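Local structure of Alr4995 protein (Nostoc sp., 6LRF) at residues H14-Y19 with N28-S33; V20-M25 with R165-D170; V38-G43 with L252-K257; S83-K88 with P116-G121. The protein probably acts as a bifunctional enzyme, pairing an arginine dihydrolase that turns arginine into ornithine with an ornithine cyclodeaminase that converts ornithine to proline. One frame throughout, in Å; residues are numbered along the deposited sequence.

Contact 1: residues H14-Y19 with N28-S33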
loop_
_atom_site.group_PDB
_atom_site.type_symbol
_atom_site.label_atom_id
_atom_site.label_comp_id
_atom_site.label_asym_id
_atom_site.label_seq_id
_atom_site.Cartn_x
_atom_site.Cartn_y
_atom_site.Cartn_z
ATOM N N HIS B 14 -35.961 7.163 45.095
ATOM C CA HIS B 14 -36.440 6.482 43.889
ATOM C C HIS B 14 -35.399 6.522 42.774
ATOM O O HIS B 14 -35.726 6.626 41.593
ATOM C CB HIS B 14 -37.753 7.101 43.420
ATOM C CG HIS B 14 -38.773 7.231 44.507
ATOM N ND1 HIS B 14 -39.372 8.430 44.831
ATOM C CD2 HIS B 14 -39.286 6.310 45.359
ATOM C CE1 HIS B 14 -40.217 8.242 45.829
ATOM N NE2 HIS B 14 -40.181 6.966 46.171
ATOM N N TYR B 15 -34.135 6.438 43.162
ATOM C CA TYR B 15 -33.063 6.445 42.192
ATOM C C TYR B 15 -32.925 5.058 41.590
ATOM O O TYR B 15 -33.112 4.044 42.268
ATOM C CB TYR B 15 -31.750 6.898 42.831
ATOM C CG TYR B 15 -30.530 6.762 41.937
ATOM C CD1 TYR B 15 -30.324 7.628 40.864
ATOM C CD2 TYR B 15 -29.577 5.775 42.176
ATOM C CE1 TYR B 15 -29.203 7.505 40.050
ATOM C CE2 TYR B 15 -28.452 5.648 41.371
ATOM C CZ TYR B 15 -28.271 6.514 40.308
ATOM O OH TYR B 15 -27.151 6.385 39.512
ATOM N N ASP B 16 -32.599 5.042 40.306
ATOM C CA ASP B 16 -32.469 3.825 39.530
ATOM C C ASP B 16 -31.827 4.230 38.207
ATOM O O ASP B 16 -31.698 5.425 37.922
ATOM C CB ASP B 16 -33.843 3.172 39.317
ATOM C CG ASP B 16 -33.755 1.746 38.776
ATOM O OD1 ASP B 16 -32.807 1.008 39.147
ATOM O OD2 ASP B 16 -34.652 1.360 37.989
ATOM N N VAL B 17 -31.407 3.259 37.405
ATOM C CA VAL B 17 -31.113 3.548 36.014
ATOM C C VAL B 17 -32.266 2.961 35.190
ATOM O O VAL B 17 -32.280 1.773 34.870
ATOM C CB VAL B 17 -29.741 2.993 35.590
ATOM C CG1 VAL B 17 -29.454 3.330 34.138
ATOM C CG2 VAL B 17 -28.643 3.564 36.482
ATOM N N ASP B 18 -33.254 3.805 34.896
ATOM C CA ASP B 18 -34.471 3.407 34.185
ATOM C C ASP B 18 -34.303 3.292 32.670
ATOM O O ASP B 18 -34.998 2.511 32.015
ATOM C CB ASP B 18 -35.598 4.413 34.449
ATOM C CG ASP B 18 -36.153 4.330 35.858
ATOM O OD1 ASP B 18 -36.046 3.249 36.485
ATOM O OD2 ASP B 18 -36.721 5.348 36.329
ATOM N N TYR B 19 -33.404 4.108 32.128
ATOM C CA TYR B 19 -33.283 4.329 30.693
ATOM C C TYR B 19 -31.837 4.644 30.367
ATOM O O TYR B 19 -30.971 4.529 31.238
ATOM C CB TYR B 19 -34.191 5.481 30.250
ATOM C CG TYR B 19 -34.230 6.625 31.251
ATOM C CD1 TYR B 19 -33.153 7.495 31.393
ATOM C CD2 TYR B 19 -35.338 6.819 32.066
ATOM C CE1 TYR B 19 -33.184 8.527 32.317
ATOM C CE2 TYR B 19 -35.379 7.849 32.987
ATOM C CZ TYR B 19 -34.302 8.698 33.108
ATOM O OH TYR B 19 -34.349 9.720 34.028
ATOM N N ASN B 28 -26.459 -0.438 32.127
ATOM C CA ASN B 28 -26.622 -0.323 33.567
ATOM C C ASN B 28 -28.085 -0.312 33.983
ATOM O O ASN B 28 -28.385 -0.160 35.164
ATOM C CB ASN B 28 -25.942 0.941 34.087
ATOM C CG ASN B 28 -24.460 0.753 34.328
ATOM O OD1 ASN B 28 -24.031 -0.237 34.922
ATOM N ND2 ASN B 28 -23.667 1.720 33.885
ATOM N N ILE B 29 -28.990 -0.464 33.019
ATOM C CA ILE B 29 -30.425 -0.421 33.306
ATOM C C ILE B 29 -30.837 -1.455 34.364
ATOM O O ILE B 29 -30.507 -2.636 34.249
ATOM C CB ILE B 29 -31.261 -0.642 32.030
ATOM C CG1 ILE B 29 -30.979 0.461 31.004
ATOM C CG2 ILE B 29 -32.747 -0.694 32.364
ATOM C CD1 ILE B 29 -31.936 0.449 29.819
ATOM N N HIS B 30 -31.538 -0.992 35.398
ATOM C CA HIS B 30 -32.030 -1.845 36.488
ATOM C C HIS B 30 -30.925 -2.638 37.192
ATOM O O HIS B 30 -31.175 -3.712 37.735
ATOM C CB HIS B 30 -33.100 -2.805 35.968
ATOM C CG HIS B 30 -34.327 -2.119 35.455
ATOM N ND1 HIS B 30 -34.807 -0.947 36.001
ATOM C CD2 HIS B 30 -35.170 -2.435 34.443
ATOM C CE1 HIS B 30 -35.895 -0.572 35.350
ATOM N NE2 HIS B 30 -36.136 -1.458 34.399
ATOM N N LYS B 31 -29.711 -2.095 37.185
ATOM C CA LYS B 31 -28.562 -2.721 37.838
ATOM C C LYS B 31 -28.056 -1.847 38.988
ATOM O O LYS B 31 -26.862 -1.829 39.299
ATOM C CB LYS B 31 -27.435 -2.971 36.826
ATOM C CG LYS B 31 -27.405 -4.382 36.242
ATOM C CD LYS B 31 -26.343 -4.517 35.164
ATOM C CE LYS B 31 -25.122 -5.266 35.687
ATOM N NZ LYS B 31 -23.887 -4.964 34.899
ATOM N N SER B 32 -28.977 -1.124 39.616
ATOM C CA SER B 32 -28.623 -0.178 40.668
ATOM C C SER B 32 -28.985 -0.677 42.069
ATOM O O SER B 32 -30.158 -0.906 42.370
ATOM C CB SER B 32 -29.308 1.169 40.416
ATOM O OG SER B 32 -28.984 2.095 41.440
ATOM N N SER B 33 -27.972 -0.837 42.919
ATOM C CA SER B 33 -28.191 -1.178 44.320
ATOM C C SER B 33 -28.677 0.052 45.076
ATOM O O SER B 33 -27.875 0.911 45.456
ATOM C CB SER B 33 -26.910 -1.719 44.964
ATOM O OG SER B 33 -27.048 -1.791 46.377
#
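V17 lays its isopropyl group over the backbone of N28, with CB 3.5 Å from N28 O and CG1 packing on the asparagine CB. Its carbonyl grips the facing chain: V17 O accepts an almost straight hydrogen bond from H30 N at 2.9 Å, lying in the carbonyl plane. I29 CA adds a C-H contact to V17 O at 3.3 Å. D16 places its CG anti to the backbone N (chi1 -168°), which carries the carboxylate across to the imidazole of H30. There D16 OD2 accepts a somewhat bent hydrogen bond (141°) from H30 ND1 at 3.0 Å on its syn lone pair, in the ring plane. Carboxylate and ring are turned only 14° apart, while CG2 of I29 rests on one face of the imidazole near its rim. D16 OD1 leans on S32 CB at 3.7 Å. With an alanine in place of D16, H30 ND1 would probably lose its acceptor and the imidazole would be freer to turn. N28-K31 is a type II beta turn closed by K31 N to N28 O, and the contact folds back on itself the long connection between strand 6-9 and helix 34-49 of a GME-family module.

Contact 2: residues V20-M25 with R165-D170; sequences VINPWM and RFYHLD
Both N22 (chi1 71°) and Y167 hold CG in the crowded position between the backbone N and the carbonyl carbon, and this lays the amide over the phenol ring, the planes some 20° apart. The contact joins two loops of the GME-family module, one leading into the 3-10 turn 23-25 and the other running between strands 155-160 and 173-175. N22 CB makes a CH-pi contact over the centre of the Y167 face, 3.8 Å from the ring centroid. The polar ends turn to a third segment, just past 252-257: N22 ND2 bonds to A258 O and Y167 OH to G259 O. N22 OD1 turns back to its own segment, taking weak bonds from W24 N and M25 N at the start of the 3-10 turn. W24 packs its CD1 on Y167 CE1 at 4.1 Å, and its indole also meets W479 of the second subunit edge-to-face. P23 CG lies on R165 CA. In the indole plane, W24 NE1 donates to R165 O at 2.7 Å, with 167° at the hydrogen.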
loop_
_atom_site.group_PDB
_atom_site.type_symbol
_atom_site.label_atom_id
_atom_site.label_comp_id
_atom_site.label_asym_id
_atom_site.label_seq_id
_atom_site.Cartn_x
_atom_site.Cartn_y
_atom_site.Cartn_z
ATOM N N VAL B 20 -31.577 5.045 29.121
ATOM C CA VAL B 20 -30.242 5.489 28.718
ATOM C C VAL B 20 -30.347 6.805 27.922
ATOM O O VAL B 20 -31.030 6.876 26.890
ATOM C CB VAL B 20 -29.486 4.401 27.879
ATOM C CG1 VAL B 20 -28.027 4.794 27.662
ATOM C CG2 VAL B 20 -29.556 3.031 28.556
ATOM N N ILE B 21 -29.689 7.848 28.438
ATOM C CA ILE B 21 -29.639 9.158 27.782
ATOM C C ILE B 21 -28.225 9.738 27.783
ATOM O O ILE B 21 -28.000 10.815 27.239
ATOM C CB ILE B 21 -30.597 10.192 28.450
ATOM C CG1 ILE B 21 -30.261 10.361 29.937
ATOM C CG2 ILE B 21 -32.055 9.807 28.235
ATOM C CD1 ILE B 21 -30.958 11.544 30.610
ATOM N N ASN B 22 -27.284 9.042 28.421
ATOM C CA ASN B 22 -25.860 9.364 28.295
ATOM C C ASN B 22 -25.026 8.069 28.299
ATOM O O ASN B 22 -25.498 7.036 28.778
ATOM C CB ASN B 22 -25.409 10.352 29.397
ATOM C CG ASN B 22 -25.345 9.731 30.789
ATOM O OD1 ASN B 22 -24.555 8.826 31.039
ATOM N ND2 ASN B 22 -26.140 10.268 31.720
ATOM N N PRO B 23 -23.795 8.111 27.747
ATOM C CA PRO B 23 -23.016 6.872 27.562
ATOM C C PRO B 23 -22.677 6.114 28.851
ATOM O O PRO B 23 -22.507 4.898 28.803
ATOM C CB PRO B 23 -21.726 7.363 26.879
ATOM C CG PRO B 23 -21.650 8.829 27.192
ATOM C CD PRO B 23 -23.087 9.277 27.187
ATOM N N TRP B 24 -22.575 6.806 29.980
ATOM C CA TRP B 24 -22.262 6.133 31.239
ATOM C C TRP B 24 -23.404 5.231 31.724
ATOM O O TRP B 24 -23.196 4.359 32.575
ATOM C CB TRP B 24 -21.937 7.155 32.317
ATOM C CG TRP B 24 -20.751 8.001 32.023
ATOM C CD1 TRP B 24 -20.741 9.201 31.374
ATOM C CD2 TRP B 24 -19.392 7.726 32.386
ATOM N NE1 TRP B 24 -19.458 9.689 31.306
ATOM C CE2 TRP B 24 -18.610 8.804 31.920
ATOM C CE3 TRP B 24 -18.761 6.671 33.055
ATOM C CZ2 TRP B 24 -17.226 8.858 32.101
ATOM C CZ3 TRP B 24 -17.383 6.724 33.237
ATOM C CH2 TRP B 24 -16.631 7.809 32.758
HETATM N N MSE B 25 -24.607 5.459 31.194
HETATM C CA MSE B 25 -25.792 4.672 31.555
HETATM C C MSE B 25 -25.903 3.375 30.771
HETATM O O MSE B 25 -26.763 2.545 31.057
HETATM C CB MSE B 25 -27.074 5.477 31.330
HETATM C CG MSE B 25 -27.408 6.477 32.433
HETATM SE SE MSE B 25 -29.086 7.442 32.077
HETATM C CE MSE B 25 -29.092 8.634 33.647
ATOM N N ARG B 165 -18.417 11.461 26.622
ATOM C CA ARG B 165 -18.324 11.000 28.006
ATOM C C ARG B 165 -18.503 12.169 28.974
ATOM O O ARG B 165 -19.103 12.026 30.039
ATOM C CB ARG B 165 -16.982 10.310 28.262
ATOM C CG ARG B 165 -16.822 8.965 27.540
ATOM C CD ARG B 165 -15.405 8.433 27.680
ATOM N NE ARG B 165 -14.440 9.318 27.041
ATOM C CZ ARG B 165 -13.149 9.376 27.351
ATOM N NH1 ARG B 165 -12.651 8.593 28.302
ATOM N NH2 ARG B 165 -12.354 10.223 26.707
ATOM N N PHE B 166 -17.977 13.326 28.587
ATOM C CA PHE B 166 -18.065 14.520 29.410
ATOM C C PHE B 166 -19.074 15.453 28.768
ATOM O O PHE B 166 -18.727 16.501 28.195
ATOM C CB PHE B 166 -16.680 15.141 29.568
ATOM C CG PHE B 166 -15.641 14.138 30.002
ATOM C CD1 PHE B 166 -15.599 13.693 31.319
ATOM C CD2 PHE B 166 -14.738 13.602 29.086
ATOM C CE1 PHE B 166 -14.657 12.746 31.722
ATOM C CE2 PHE B 166 -13.792 12.663 29.480
ATOM C CZ PHE B 166 -13.750 12.233 30.799
ATOM N N TYR B 167 -20.332 15.016 28.876
ATOM C CA TYR B 167 -21.485 15.586 28.191
ATOM C C TYR B 167 -22.054 16.823 28.904
ATOM O O TYR B 167 -22.790 17.608 28.300
ATOM C CB TYR B 167 -22.575 14.506 28.037
ATOM C CG TYR B 167 -23.139 13.992 29.358
ATOM C CD1 TYR B 167 -22.439 13.070 30.130
ATOM C CD2 TYR B 167 -24.365 14.446 29.835
ATOM C CE1 TYR B 167 -22.951 12.610 31.339
ATOM C CE2 TYR B 167 -24.887 13.992 31.045
ATOM C CZ TYR B 167 -24.178 13.073 31.793
ATOM O OH TYR B 167 -24.692 12.618 33.002
ATOM N N HIS B 168 -21.723 16.978 30.188
ATOM C CA HIS B 168 -22.008 18.213 30.925
ATOM C C HIS B 168 -20.703 18.913 31.263
ATOM O O HIS B 168 -19.681 18.268 31.485
ATOM C CB HIS B 168 -22.787 17.938 32.222
ATOM C CG HIS B 168 -24.259 17.760 32.031
ATOM N ND1 HIS B 168 -25.042 17.049 32.920
ATOM C CD2 HIS B 168 -25.100 18.220 31.073
ATOM C CE1 HIS B 168 -26.298 17.063 32.507
ATOM N NE2 HIS B 168 -26.363 17.767 31.391
ATOM N N LEU B 169 -20.750 20.233 31.321
ATOM C CA LEU B 169 -19.579 21.029 31.646
ATOM C C LEU B 169 -18.971 20.660 32.993
ATOM O O LEU B 169 -17.746 20.647 33.136
ATOM C CB LEU B 169 -19.944 22.506 31.644
ATOM C CG LEU B 169 -18.757 23.445 31.851
ATOM C CD1 LEU B 169 -17.677 23.215 30.746
ATOM C CD2 LEU B 169 -19.218 24.899 31.899
ATOM N N ASP B 170 -19.820 20.352 33.977
ATOM C CA ASP B 170 -19.338 20.097 35.338
ATOM C C ASP B 170 -18.694 18.720 35.513
ATOM O O ASP B 170 -18.226 18.389 36.602
ATOM C CB ASP B 170 -20.479 20.286 36.364
ATOM C CG ASP B 170 -21.524 19.165 36.345
ATOM O OD1 ASP B 170 -21.536 18.321 35.420
ATOM O OD2 ASP B 170 -22.372 19.143 37.280
#

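Contact 3: residues V38-G43 with L252-K257; sequences VEQWQG and LTEFLK
Helix 34-49 meets the short, weakly bonded helix 253-256 here, a buried helix-to-helix contact within the GME-family module, and the amide of Q40 spans the two. Its chain runs extended beyond CG and ends at the first turn of the short helix. Q40 OE1 accepts from E254 N at 2.9 Å, in the carbonyl plane and on a lone pair. Beside it, Q40 NE2 donates to T253 OG1, also at 2.9 Å, with the hydroxyl oxygen close to the amide plane. OE1 is packed closely besides, E254 CB standing 3.1 Å from Q40 OE1. L252 CD2 lies 3.9 Å from the backbone oxygen Q40 O. Next to this polar pairing, W41 CB rests against F255 CE2 at 4.0 Å; the W41 indole stacks on Y45, and the F255 ring meets Y15. E254 is held by R36 through OE1 and by a salt bridge from K257 NZ to OE2. The N-H of E254 fixes which end of the Q40 amide is oxygen: a flip would set NE2 against it. The amino end of this short helix may add slightly to the polarisation of the Q40 carbonyl.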
loop_
_atom_site.group_PDB
_atom_site.type_symbol
_atom_site.label_atom_id
_atom_site.label_comp_id
_atom_site.label_asym_id
_atom_site.label_seq_id
_atom_site.Cartn_x
_atom_site.Cartn_y
_atom_site.Cartn_z
ATOM N N VAL B 38 -28.105 4.832 48.582
ATOM C CA VAL B 38 -28.491 5.515 49.813
ATOM C C VAL B 38 -27.278 5.721 50.704
ATOM O O VAL B 38 -27.051 6.806 51.233
ATOM C CB VAL B 38 -29.565 4.728 50.588
ATOM C CG1 VAL B 38 -29.793 5.343 51.965
ATOM C CG2 VAL B 38 -30.862 4.683 49.799
ATOM N N GLU B 39 -26.487 4.669 50.848
ATOM C CA GLU B 39 -25.328 4.703 51.720
ATOM C C GLU B 39 -24.280 5.703 51.246
ATOM O O GLU B 39 -23.714 6.442 52.051
ATOM C CB GLU B 39 -24.716 3.305 51.822
ATOM C CG GLU B 39 -23.478 3.217 52.692
ATOM C CD GLU B 39 -23.232 1.806 53.195
ATOM O OE1 GLU B 39 -23.473 0.847 52.425
ATOM O OE2 GLU B 39 -22.803 1.657 54.361
ATOM N N GLN B 40 -24.015 5.716 49.942
ATOM C CA GLN B 40 -23.019 6.627 49.371
ATOM C C GLN B 40 -23.523 8.072 49.386
ATOM O O GLN B 40 -22.767 8.998 49.707
ATOM C CB GLN B 40 -22.658 6.212 47.944
ATOM C CG GLN B 40 -21.860 4.922 47.826
ATOM C CD GLN B 40 -21.652 4.510 46.371
ATOM O OE1 GLN B 40 -22.319 5.020 45.475
ATOM N NE2 GLN B 40 -20.727 3.585 46.134
ATOM N N TRP B 41 -24.798 8.249 49.035
ATOM C CA TRP B 41 -25.440 9.559 49.078
ATOM C C TRP B 41 -25.343 10.162 50.473
ATOM O O TRP B 41 -24.945 11.322 50.629
ATOM C CB TRP B 41 -26.910 9.465 48.654
ATOM C CG TRP B 41 -27.562 10.813 48.487
ATOM C CD1 TRP B 41 -27.631 11.553 47.342
ATOM C CD2 TRP B 41 -28.224 11.582 49.498
ATOM N NE1 TRP B 41 -28.298 12.732 47.575
ATOM C CE2 TRP B 41 -28.675 12.775 48.891
ATOM C CE3 TRP B 41 -28.479 11.382 50.862
ATOM C CZ2 TRP B 41 -29.369 13.763 49.596
ATOM C CZ3 TRP B 41 -29.170 12.368 51.565
ATOM C CH2 TRP B 41 -29.606 13.543 50.927
ATOM N N GLN B 42 -25.696 9.367 51.485
ATOM C CA GLN B 42 -25.644 9.818 52.874
ATOM C C GLN B 42 -24.237 10.270 53.240
ATOM O O GLN B 42 -24.060 11.265 53.936
ATOM C CB GLN B 42 -26.118 8.710 53.826
ATOM C CG GLN B 42 -27.624 8.490 53.807
ATOM C CD GLN B 42 -28.388 9.600 54.512
ATOM O OE1 GLN B 42 -27.846 10.287 55.385
ATOM N NE2 GLN B 42 -29.658 9.777 54.142
ATOM N N GLY B 43 -23.238 9.546 52.753
ATOM C CA GLY B 43 -21.858 9.924 52.995
ATOM C C GLY B 43 -21.555 11.332 52.517
ATOM O O GLY B 43 -20.945 12.128 53.238
ATOM N N LEU B 252 -18.821 7.218 45.399
ATOM C CA LEU B 252 -20.091 7.567 44.761
ATOM C C LEU B 252 -20.269 6.746 43.494
ATOM O O LEU B 252 -20.899 7.195 42.535
ATOM C CB LEU B 252 -20.148 9.063 44.424
ATOM C CG LEU B 252 -20.207 10.058 45.584
ATOM C CD1 LEU B 252 -19.734 11.431 45.130
ATOM C CD2 LEU B 252 -21.619 10.140 46.158
ATOM N N THR B 253 -19.711 5.538 43.499
ATOM C CA THR B 253 -19.698 4.678 42.311
ATOM C C THR B 253 -21.095 4.319 41.805
ATOM O O THR B 253 -21.285 4.092 40.612
ATOM C CB THR B 253 -18.918 3.362 42.577
ATOM O OG1 THR B 253 -19.543 2.630 43.644
ATOM C CG2 THR B 253 -17.455 3.660 42.939
ATOM N N GLU B 254 -22.072 4.277 42.705
ATOM C CA GLU B 254 -23.441 3.937 42.315
ATOM C C GLU B 254 -24.082 5.046 41.480
ATOM O O GLU B 254 -25.054 4.816 40.757
ATOM C CB GLU B 254 -24.296 3.656 43.554
ATOM C CG GLU B 254 -25.389 2.630 43.331
ATOM C CD GLU B 254 -24.841 1.278 42.886
ATOM O OE1 GLU B 254 -23.680 0.946 43.232
ATOM O OE2 GLU B 254 -25.576 0.546 42.184
ATOM N N PHE B 255 -23.548 6.258 41.579
ATOM C CA PHE B 255 -24.110 7.350 40.799
ATOM C C PHE B 255 -23.288 7.557 39.542
ATOM O O PHE B 255 -23.789 8.111 38.558
ATOM C CB PHE B 255 -24.202 8.629 41.634
ATOM C CG PHE B 255 -25.206 8.534 42.741
ATOM C CD1 PHE B 255 -26.561 8.694 42.479
ATOM C CD2 PHE B 255 -24.802 8.239 44.039
ATOM C CE1 PHE B 255 -27.502 8.587 43.504
ATOM C CE2 PHE B 255 -25.737 8.126 45.062
ATOM C CZ PHE B 255 -27.088 8.303 44.790
ATOM N N LEU B 256 -22.043 7.077 39.559
ATOM C CA LEU B 256 -21.228 7.078 38.342
ATOM C C LEU B 256 -21.890 6.205 37.282
ATOM O O LEU B 256 -21.608 6.353 36.100
ATOM C CB LEU B 256 -19.802 6.591 38.616
ATOM C CG LEU B 256 -18.686 7.644 38.626
ATOM C CD1 LEU B 256 -18.689 8.429 39.925
ATOM C CD2 LEU B 256 -17.304 7.028 38.365
ATOM N N LYS B 257 -22.781 5.309 37.715
ATOM C CA LYS B 257 -23.546 4.444 36.808
ATOM C C LYS B 257 -24.582 5.199 35.982
ATOM O O LYS B 257 -24.951 4.750 34.890
ATOM C CB LYS B 257 -24.257 3.338 37.588
ATOM C CG LYS B 257 -23.336 2.361 38.300
ATOM C CD LYS B 257 -24.158 1.283 38.987
ATOM C CE LYS B 257 -23.281 0.243 39.659
ATOM N NZ LYS B 257 -24.087 -0.926 40.120
#

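Contact 4: residues S83-K88 with P116-G121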
loop_
_atom_site.group_PDB
_atom_site.type_symbol
_atom_site.label_atom_id
_atom_site.label_comp_id
_atom_site.label_asym_id
_atom_site.label_seq_id
_atom_site.Cartn_x
_atom_site.Cartn_y
_atom_site.Cartn_z
ATOM N N SER B 83 -33.638 25.002 34.311
ATOM C CA SER B 83 -33.270 24.085 33.244
ATOM C C SER B 83 -34.456 23.720 32.366
ATOM O O SER B 83 -35.581 23.530 32.851
ATOM C CB SER B 83 -32.649 22.815 33.811
ATOM O OG SER B 83 -31.343 23.089 34.298
ATOM N N ARG B 84 -34.190 23.655 31.065
ATOM C CA ARG B 84 -35.076 22.994 30.125
ATOM C C ARG B 84 -34.327 21.766 29.574
ATOM O O ARG B 84 -33.357 21.910 28.820
ATOM C CB ARG B 84 -35.500 23.949 29.006
ATOM C CG ARG B 84 -36.408 23.320 27.930
ATOM C CD ARG B 84 -37.586 22.558 28.532
ATOM N NE ARG B 84 -38.481 22.005 27.510
ATOM C CZ ARG B 84 -39.554 21.257 27.770
ATOM N NH1 ARG B 84 -40.308 20.802 26.774
ATOM N NH2 ARG B 84 -39.876 20.959 29.026
ATOM N N PHE B 85 -34.741 20.566 29.977
ATOM C CA PHE B 85 -33.970 19.364 29.628
ATOM C C PHE B 85 -34.198 18.978 28.167
ATOM O O PHE B 85 -35.283 19.170 27.627
ATOM C CB PHE B 85 -34.318 18.176 30.548
ATOM C CG PHE B 85 -33.843 18.346 31.971
ATOM C CD1 PHE B 85 -32.553 17.989 32.336
ATOM C CD2 PHE B 85 -34.688 18.876 32.944
ATOM C CE1 PHE B 85 -32.106 18.137 33.652
ATOM C CE2 PHE B 85 -34.254 19.038 34.264
ATOM C CZ PHE B 85 -32.958 18.668 34.621
ATOM N N LEU B 86 -33.148 18.457 27.537
ATOM C CA LEU B 86 -33.223 17.956 26.170
ATOM C C LEU B 86 -34.111 16.716 26.093
ATOM O O LEU B 86 -35.034 16.657 25.297
ATOM C CB LEU B 86 -31.818 17.631 25.650
ATOM C CG LEU B 86 -31.702 16.908 24.305
ATOM C CD1 LEU B 86 -32.205 17.797 23.190
ATOM C CD2 LEU B 86 -30.254 16.510 24.067
ATOM N N HIS B 87 -33.821 15.743 26.950
ATOM C CA HIS B 87 -34.495 14.452 26.938
ATOM C C HIS B 87 -35.763 14.435 27.757
ATOM O O HIS B 87 -35.771 14.874 28.911
ATOM C CB HIS B 87 -33.554 13.366 27.452
ATOM C CG HIS B 87 -32.397 13.095 26.543
ATOM N ND1 HIS B 87 -31.103 13.454 26.855
ATOM C CD2 HIS B 87 -32.343 12.513 25.325
ATOM C CE1 HIS B 87 -30.297 13.091 25.873
ATOM N NE2 HIS B 87 -31.026 12.514 24.934
ATOM N N LYS B 88 -36.823 13.892 27.168
ATOM C CA LYS B 88 -38.122 13.797 27.823
ATOM C C LYS B 88 -38.057 13.049 29.166
ATOM O O LYS B 88 -38.896 13.266 30.039
ATOM C CB LYS B 88 -39.126 13.120 26.884
ATOM C CG LYS B 88 -38.619 11.795 26.295
ATOM C CD LYS B 88 -39.550 11.234 25.205
ATOM C CE LYS B 88 -38.781 10.335 24.226
ATOM N NZ LYS B 88 -39.515 10.094 22.947
ATOM N N PRO B 116 -33.021 23.897 24.850
ATOM C CA PRO B 116 -32.522 23.191 26.034
ATOM C C PRO B 116 -31.342 23.873 26.733
ATOM O O PRO B 116 -30.487 24.510 26.109
ATOM C CB PRO B 116 -32.110 21.810 25.484
ATOM C CG PRO B 116 -32.124 21.936 24.003
ATOM C CD PRO B 116 -33.081 23.025 23.663
ATOM N N PHE B 117 -31.332 23.734 28.053
ATOM C CA PHE B 117 -30.282 24.278 28.910
ATOM C C PHE B 117 -30.327 23.518 30.211
ATOM O O PHE B 117 -31.396 23.408 30.809
ATOM C CB PHE B 117 -30.485 25.761 29.166
ATOM C CG PHE B 117 -29.657 26.294 30.294
ATOM C CD1 PHE B 117 -28.301 26.510 30.128
ATOM C CD2 PHE B 117 -30.238 26.577 31.525
ATOM C CE1 PHE B 117 -27.532 27.005 31.165
ATOM C CE2 PHE B 117 -29.477 27.070 32.574
ATOM C CZ PHE B 117 -28.118 27.288 32.392
ATOM N N GLU B 118 -29.203 22.982 30.672
ATOM C CA GLU B 118 -29.300 22.057 31.799
ATOM C C GLU B 118 -28.601 22.527 33.072
ATOM O O GLU B 118 -28.009 21.735 33.811
ATOM C CB GLU B 118 -28.809 20.678 31.357
ATOM C CG GLU B 118 -29.754 20.138 30.264
ATOM C CD GLU B 118 -29.664 18.635 30.034
ATOM O OE1 GLU B 118 -28.720 17.995 30.547
ATOM O OE2 GLU B 118 -30.548 18.101 29.327
ATOM N N GLY B 119 -28.717 23.824 33.343
ATOM C CA GLY B 119 -28.442 24.351 34.672
ATOM C C GLY B 119 -26.982 24.497 35.029
ATOM O O GLY B 119 -26.128 24.694 34.155
ATOM N N ALA B 120 -26.684 24.403 36.319
ATOM C CA ALA B 120 -25.311 24.595 36.762
ATOM C C ALA B 120 -24.450 23.418 36.317
ATOM O O ALA B 120 -23.224 23.492 36.338
ATOM C CB ALA B 120 -25.248 24.781 38.286
ATOM N N GLY B 121 -25.096 22.329 35.915
ATOM C CA GLY B 121 -24.382 21.219 35.307
ATOM C C GLY B 121 -23.709 21.580 33.982
ATOM O O GLY B 121 -22.747 20.929 33.597
HETATM O O HOH W 1 -31.838 15.852 29.351
#
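R84 and F117 lie where the two chains run tightest, their backbones bonded both ways: F117 N gives a near-straight bond to R84 O at 2.8 Å, and R84 N a weak one to F117 O. S83 CA also closes on F117 O at 3.1 Å. Close by, S83 OG, bonded to N71 O, leaves no room at G119 for a side chain, and that residue's positive phi favours glycine. R84 and F117 form a single antiparallel hydrogen-bonded bridge between two loops of the GME-family module. Toward the partly exposed L86 the packing is looser, P116 CB to L86 CB being 4.2 Å. Here E118, its chain extended beyond CG, sends OE2 to L86 N at 3.2 Å on the anti lone pair, while F85 CD1 lies 3.6 Å from E118 OE2. A water donates to E118 OE2 and accepts from H87 N. E118 OE1 takes a salt bridge from R139 and a hydrogen bond from H168; an alanine in place of E118 would probably leave H168, the R139 charge and L86 N without their partner.

Overall arrangement
All four contacts lie on one side of the chain's centre. Contacts 1 and 3, with centres about 12 Å apart, are joined directly: S33 N lies 2.9 Å from E254 OE2, and Y15 OH reaches E254 O. Segment 20-25 runs between the two segments of contact 1; the selenium of selenomethionine M25 packs on Y19 O, and W24 and M25 touch segment 252-257. Contacts 2 and 4, about 13 Å apart between centres, are tied by D170 N to G121 O and by H168 to E118, consistent with the His-Glu pair of GME-family active sites, here unliganded. Contacts 3 and 4 remain separate, nearest atoms about 13 Å apart. Contacts 1 and 2 border the second subunit.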